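Local coordinates for taurine dioxygenase (Burkholderia xenovorans, PDB 5KEU), which probably acts as an iron- and 2-oxoglutarate-dependent dioxygenase of the TfdA/TauD family, and carries a magnesium ion at its metal site in this crystal, at residues Glu32-Asp37 / Phe61-Phe66; Gly172-His177 / Gln305-Glu310. All coordinates share one frame; numbering follows the deposited sequence.

Contact 1 of 2, residues Glu32-Asp37 / Phe61-Phe66; sequences ELHGVD and FFREQF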
loop_
_atom_site.group_PDB
_atom_site.type_symbol
_atom_site.label_atom_id
_atom_site.label_comp_id
_atom_site.label_asym_id
_atom_site.label_seq_id
_atom_site.Cartn_x
_atom_site.Cartn_y
_atom_site.Cartn_z
ATOM N N GLU B 32 12.494 -5.949 9.156
ATOM C CA GLU B 32 12.729 -5.320 10.441
ATOM C C GLU B 32 13.928 -5.999 11.091
ATOM O O GLU B 32 14.003 -7.234 11.122
ATOM C CB GLU B 32 11.478 -5.445 11.312
ATOM C CG GLU B 32 11.443 -4.517 12.492
ATOM C CD GLU B 32 10.075 -4.506 13.153
ATOM O OE1 GLU B 32 9.835 -5.382 14.011
ATOM O OE2 GLU B 32 9.243 -3.636 12.792
ATOM N N LEU B 33 14.882 -5.201 11.571
ATOM C CA LEU B 33 16.076 -5.732 12.223
ATOM C C LEU B 33 16.001 -5.513 13.733
ATOM O O LEU B 33 15.520 -4.475 14.203
ATOM C CB LEU B 33 17.358 -5.090 11.672
ATOM C CG LEU B 33 17.545 -5.052 10.151
ATOM C CD1 LEU B 33 18.947 -4.584 9.777
ATOM C CD2 LEU B 33 17.228 -6.372 9.485
ATOM N N HIS B 34 16.474 -6.497 14.490
ATOM C CA HIS B 34 16.502 -6.400 15.939
ATOM C C HIS B 34 17.828 -6.954 16.429
ATOM O O HIS B 34 18.474 -7.750 15.744
ATOM C CB HIS B 34 15.326 -7.145 16.597
ATOM C CG HIS B 34 13.982 -6.541 16.300
ATOM N ND1 HIS B 34 13.463 -5.483 17.018
ATOM C CD2 HIS B 34 13.048 -6.852 15.366
ATOM C CE1 HIS B 34 12.272 -5.165 16.538
ATOM N NE2 HIS B 34 11.999 -5.981 15.533
ATOM N N GLY B 35 18.249 -6.490 17.598
ATOM C CA GLY B 35 19.480 -6.946 18.208
ATOM C C GLY B 35 20.678 -6.040 18.025
ATOM O O GLY B 35 21.813 -6.499 18.201
ATOM N N VAL B 36 20.473 -4.775 17.684
ATOM C CA VAL B 36 21.578 -3.846 17.496
ATOM C C VAL B 36 21.190 -2.501 18.107
ATOM O O VAL B 36 20.022 -2.106 18.070
ATOM C CB VAL B 36 21.955 -3.726 16.003
ATOM C CG1 VAL B 36 20.809 -3.117 15.185
ATOM C CG2 VAL B 36 23.217 -2.926 15.840
ATOM N N ASP B 37 22.164 -1.820 18.706
ATOM C CA ASP B 37 21.939 -0.549 19.395
ATOM C C ASP B 37 22.560 0.556 18.543
ATOM O O ASP B 37 23.782 0.714 18.513
ATOM C CB ASP B 37 22.534 -0.600 20.799
ATOM C CG ASP B 37 22.473 0.740 21.530
ATOM O OD1 ASP B 37 21.768 1.672 21.083
ATOM O OD2 ASP B 37 23.139 0.852 22.581
ATOM N N PHE B 61 14.280 -1.743 8.598
ATOM C CA PHE B 61 13.654 -0.921 9.622
ATOM C C PHE B 61 14.184 -1.301 10.995
ATOM O O PHE B 61 14.497 -2.465 11.256
ATOM C CB PHE B 61 12.125 -1.072 9.595
ATOM C CG PHE B 61 11.516 -0.747 8.256
ATOM C CD1 PHE B 61 11.317 0.576 7.867
ATOM C CD2 PHE B 61 11.152 -1.765 7.383
ATOM C CE1 PHE B 61 10.738 0.884 6.638
ATOM C CE2 PHE B 61 10.578 -1.474 6.150
ATOM C CZ PHE B 61 10.361 -0.152 5.774
ATOM N N PHE B 62 14.311 -0.297 11.857
ATOM C CA PHE B 62 14.648 -0.491 13.255
ATOM C C PHE B 62 13.554 0.145 14.106
ATOM O O PHE B 62 12.886 1.092 13.675
ATOM C CB PHE B 62 16.010 0.140 13.603
ATOM C CG PHE B 62 17.140 -0.275 12.687
ATOM C CD1 PHE B 62 18.003 -1.303 13.049
ATOM C CD2 PHE B 62 17.353 0.382 11.481
ATOM C CE1 PHE B 62 19.075 -1.672 12.219
ATOM C CE2 PHE B 62 18.424 0.016 10.643
ATOM C CZ PHE B 62 19.274 -1.016 11.016
ATOM N N ARG B 63 13.358 -0.383 15.312
ATOM C CA ARG B 63 12.395 0.163 16.259
ATOM C C ARG B 63 13.099 0.521 17.558
ATOM O O ARG B 63 14.109 -0.093 17.921
ATOM C CB ARG B 63 11.258 -0.830 16.573
ATOM C CG ARG B 63 10.505 -1.364 15.363
ATOM C CD ARG B 63 9.665 -0.281 14.704
ATOM N NE ARG B 63 8.683 -0.833 13.770
ATOM C CZ ARG B 63 7.686 -0.126 13.241
ATOM N NH1 ARG B 63 7.556 1.154 13.549
ATOM N NH2 ARG B 63 6.816 -0.694 12.410
ATOM N N GLU B 64 12.542 1.510 18.265
ATOM C CA GLU B 64 13.015 1.889 19.601
ATOM C C GLU B 64 14.497 2.262 19.593
ATOM O O GLU B 64 15.255 1.902 20.497
ATOM C CB GLU B 64 12.738 0.772 20.609
ATOM C CG GLU B 64 11.270 0.376 20.647
ATOM C CD GLU B 64 10.414 1.386 21.383
ATOM O OE1 GLU B 64 10.879 1.928 22.411
ATOM O OE2 GLU B 64 9.274 1.647 20.935
ATOM N N GLN B 65 14.913 2.989 18.560
ATOM C CA GLN B 65 16.261 3.543 18.443
ATOM C C GLN B 65 16.128 5.059 18.574
ATOM O O GLN B 65 15.868 5.757 17.596
ATOM C CB GLN B 65 16.907 3.153 17.113
ATOM C CG GLN B 65 16.964 1.647 16.857
ATOM C CD GLN B 65 17.835 0.922 17.861
ATOM O OE1 GLN B 65 18.880 1.425 18.264
ATOM N NE2 GLN B 65 17.403 -0.266 18.281
ATOM N N PHE B 66 16.296 5.569 19.787
ATOM C CA PHE B 66 16.109 6.992 20.061
ATOM C C PHE B 66 17.482 7.646 19.968
ATOM O O PHE B 66 18.311 7.497 20.868
ATOM C CB PHE B 66 15.449 7.201 21.423
ATOM C CG PHE B 66 14.119 6.513 21.542
ATOM C CD1 PHE B 66 12.953 7.140 21.095
ATOM C CD2 PHE B 66 14.038 5.224 22.055
ATOM C CE1 PHE B 66 11.730 6.496 21.176
ATOM C CE2 PHE B 66 12.810 4.564 22.141
ATOM C CZ PHE B 66 11.657 5.202 21.706
HETATM O O HOH W 1 7.197 -3.305 10.954
HETATM O O HOH W 2 15.481 -2.352 16.042
HETATM O O HOH W 3 19.268 1.852 20.956
#
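L33 and F62 meet at the tight end of this contact, where two parallel strands come to their ends. The backbone N of L33 gives a nearly straight hydrogen bond to F61 O (2.8 Å, 176°). Next to it, E32 CA makes a CA-H...O contact with the same oxygen. The F62 ring is packed obliquely by two aliphatic groups. L33 CD1 lies 3.8 Å from F62 CZ, and V36 CG1 lies 3.7 Å from F62 CE1. With chi1 at 64°, V36 CG1 lies between its own backbone N and carbonyl carbon, and it is this methyl that meets the F62 ring.

The polar side is looser and holds water. R63 NE donates to E32 OE2 (3.0 Å, 169°) in a salt bridge. The oxygen lies in the guanidinium plane, but the donor stands well above the carboxylate plane. One water joins E32 OE2 to R63 NH2. H34 NE2 donates to E32 OE1 (2.7 Å), so both carboxylate oxygens are held. A second water links L33 O to R63 N across the parting strands. A third bridges D37 OD1 and Q65 OE1. D37 OD1 also bonds to T39 OG1, and Q65 OE1 to L38 N. R63 NH1 reaches S262 OG and K257 O.

The two strands belong to a beta-alpha-beta unit. Helix 44-57 packs on L33 and F62 through I50, while strands 21-24 and 263-267 flank the pair in the mixed sheet.

Contact 2 of 2, residues Gly172-His177 / Gln305-Glu310; sequences GLRGVH and QSVAIE. With FMT (formic acid), chain R.
R174 reaches over to the backbone of Q305 and supplies the polar part of this contact. R174 NH2 donates to Q305 O at 2.9 Å, with an N-H...O angle of 164°. The acceptor lies in the plane of the guanidinium group. The donor, in turn, is tilted 33° from the carbonyl plane. The R174 chain bends at both chi2 and chi3, which brings the guanidinium edge to the Q305 carbonyl.

The same group binds a formic acid molecule, probably from the crystallisation liquor. R174 NH1 donates to formic acid O1 at 2.7 Å, and this oxygen also lies near the guanidinium plane. R174 CD is 3.2 Å from formic acid O2. Elsewhere, R174 NE forms a salt bridge with E203, and NH1 makes a weak hydrogen bond to R304 O. The hydroxyl of S306 is hydrogen-bonded to H204 ND1.

Two carbons also touch the guanidinium group. V307 CG2 comes to its edge, 3.9 Å from R174 NH2, and S306 CA lies near the same nitrogen. There is one apolar pair. Further along, V176 CG1 and I309 CD1 approach to 4.3 Å, a loose touch.

The backbones themselves are not paired. The CA atoms of R174 and S306 are 8.6 Å apart. Both strands, 174-179 and 307-310, pair antiparallel with strand 200-209 of the same sheet. I309 and E310 both face V201, a classic beta bulge.

One buried arginine thus does most of the joining. All three of its nitrogens have acceptors: the E203 carboxylate, backbone carbonyls and formic acid. The E203 carboxylate probably helps to balance its positive charge.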
loop_
_atom_site.group_PDB
_atom_site.type_symbol
_atom_site.label_atom_id
_atom_site.label_comp_id
_atom_site.label_asym_id
_atom_site.label_seq_id
_atom_site.Cartn_x
_atom_site.Cartn_y
_atom_site.Cartn_z
ATOM N N GLY B 172 17.647 -0.874 -23.554
ATOM C CA GLY B 172 18.311 0.009 -24.491
ATOM C C GLY B 172 17.861 1.450 -24.419
ATOM O O GLY B 172 18.330 2.273 -25.209
ATOM N N LEU B 173 16.972 1.787 -23.487
ATOM C CA LEU B 173 16.363 3.111 -23.443
ATOM C C LEU B 173 16.990 3.986 -22.361
ATOM O O LEU B 173 17.484 3.494 -21.345
ATOM C CB LEU B 173 14.863 2.994 -23.194
ATOM C CG LEU B 173 14.060 2.287 -24.294
ATOM C CD1 LEU B 173 12.593 2.196 -23.883
ATOM C CD2 LEU B 173 14.228 3.003 -25.640
ATOM N N ARG B 174 16.962 5.296 -22.602
ATOM C CA ARG B 174 17.429 6.311 -21.665
ATOM C C ARG B 174 16.252 7.224 -21.335
ATOM O O ARG B 174 15.325 7.367 -22.145
ATOM C CB ARG B 174 18.582 7.122 -22.275
ATOM C CG ARG B 174 19.666 6.223 -22.936
ATOM C CD ARG B 174 20.718 5.837 -21.931
ATOM N NE ARG B 174 21.564 6.983 -21.606
ATOM C CZ ARG B 174 22.600 6.941 -20.771
ATOM N NH1 ARG B 174 22.933 5.803 -20.170
ATOM N NH2 ARG B 174 23.297 8.042 -20.539
ATOM N N GLY B 175 16.288 7.837 -20.152
ATOM C CA GLY B 175 15.218 8.720 -19.723
ATOM C C GLY B 175 15.771 10.006 -19.144
ATOM O O GLY B 175 16.834 10.021 -18.531
ATOM N N VAL B 176 15.044 11.101 -19.375
ATOM C CA VAL B 176 15.421 12.418 -18.868
ATOM C C VAL B 176 14.651 12.683 -17.581
ATOM O O VAL B 176 13.415 12.667 -17.576
ATOM C CB VAL B 176 15.148 13.525 -19.895
ATOM C CG1 VAL B 176 15.520 14.883 -19.294
ATOM C CG2 VAL B 176 15.941 13.271 -21.158
ATOM N N HIS B 177 15.385 12.943 -16.504
ATOM C CA HIS B 177 14.819 13.266 -15.201
ATOM C C HIS B 177 15.025 14.748 -14.937
ATOM O O HIS B 177 16.120 15.266 -15.175
ATOM C CB HIS B 177 15.503 12.479 -14.085
ATOM C CG HIS B 177 15.395 10.989 -14.218
ATOM N ND1 HIS B 177 14.949 10.189 -13.185
ATOM C CD2 HIS B 177 15.703 10.151 -15.239
ATOM C CE1 HIS B 177 14.975 8.923 -13.571
ATOM N NE2 HIS B 177 15.435 8.872 -14.809
ATOM N N GLN B 305 27.383 5.467 -18.745
ATOM C CA GLN B 305 27.019 6.274 -17.592
ATOM C C GLN B 305 25.922 7.268 -17.945
ATOM O O GLN B 305 25.776 7.689 -19.094
ATOM C CB GLN B 305 28.229 7.052 -17.073
ATOM C CG GLN B 305 29.185 6.265 -16.219
ATOM C CD GLN B 305 30.325 7.138 -15.726
ATOM O OE1 GLN B 305 30.852 7.958 -16.472
ATOM N NE2 GLN B 305 30.690 6.982 -14.466
ATOM N N SER B 306 25.172 7.670 -16.925
ATOM C CA SER B 306 24.269 8.801 -17.035
ATOM C C SER B 306 25.035 10.049 -17.477
ATOM O O SER B 306 26.263 10.135 -17.340
ATOM C CB SER B 306 23.590 9.048 -15.686
ATOM O OG SER B 306 23.006 7.846 -15.191
ATOM N N VAL B 307 24.304 11.019 -18.028
ATOM C CA VAL B 307 24.898 12.230 -18.594
ATOM C C VAL B 307 24.152 13.439 -18.048
ATOM O O VAL B 307 22.924 13.511 -18.140
ATOM C CB VAL B 307 24.860 12.233 -20.138
ATOM C CG1 VAL B 307 25.363 13.563 -20.679
ATOM C CG2 VAL B 307 25.706 11.099 -20.695
ATOM N N ALA B 308 24.893 14.395 -17.488
ATOM C CA ALA B 308 24.269 15.632 -17.039
ATOM C C ALA B 308 23.856 16.477 -18.239
ATOM O O ALA B 308 24.584 16.564 -19.234
ATOM C CB ALA B 308 25.232 16.422 -16.146
ATOM N N ILE B 309 22.690 17.110 -18.144
ATOM C CA ILE B 309 22.212 18.051 -19.151
ATOM C C ILE B 309 22.194 19.479 -18.615
ATOM O O ILE B 309 22.694 20.403 -19.259
ATOM C CB ILE B 309 20.819 17.641 -19.674
ATOM C CG1 ILE B 309 20.868 16.245 -20.308
ATOM C CG2 ILE B 309 20.297 18.662 -20.659
ATOM C CD1 ILE B 309 19.497 15.710 -20.696
ATOM N N GLU B 310 21.608 19.679 -17.438
ATOM C CA GLU B 310 21.600 20.978 -16.775
ATOM C C GLU B 310 21.744 20.762 -15.280
ATOM O O GLU B 310 21.448 19.687 -14.759
ATOM C CB GLU B 310 20.305 21.765 -17.014
ATOM C CG GLU B 310 20.090 22.320 -18.392
ATOM C CD GLU B 310 18.893 23.252 -18.422
ATOM O OE1 GLU B 310 18.754 24.067 -17.478
ATOM O OE2 GLU B 310 18.083 23.154 -19.370
HETATM C C FMT R . 21.507 2.554 -20.906
HETATM O O1 FMT R . 22.565 3.190 -20.846
HETATM O O2 FMT R . 20.663 2.622 -21.810
#

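Contact 1 and contact 2 lie on opposite sides of the chain's centre. Their centres are about 37 Å apart, and their nearest atoms about 22 Å apart, so they do not touch. They follow one another along the chain. Contact 1 belongs to the mixed sheet and contact 2 to a separate antiparallel sheet. The metal site is formed by H123, D125, H273 and N323. From contact 1, the F61 side chain is about 9 Å from that of H273 and about 13 Å from the magnesium ion. Contact 2 lies away from that site. Its R174 binds formic acid directly, whereas the R63 side chain of contact 1 is about 6 Å from a bound formic acid.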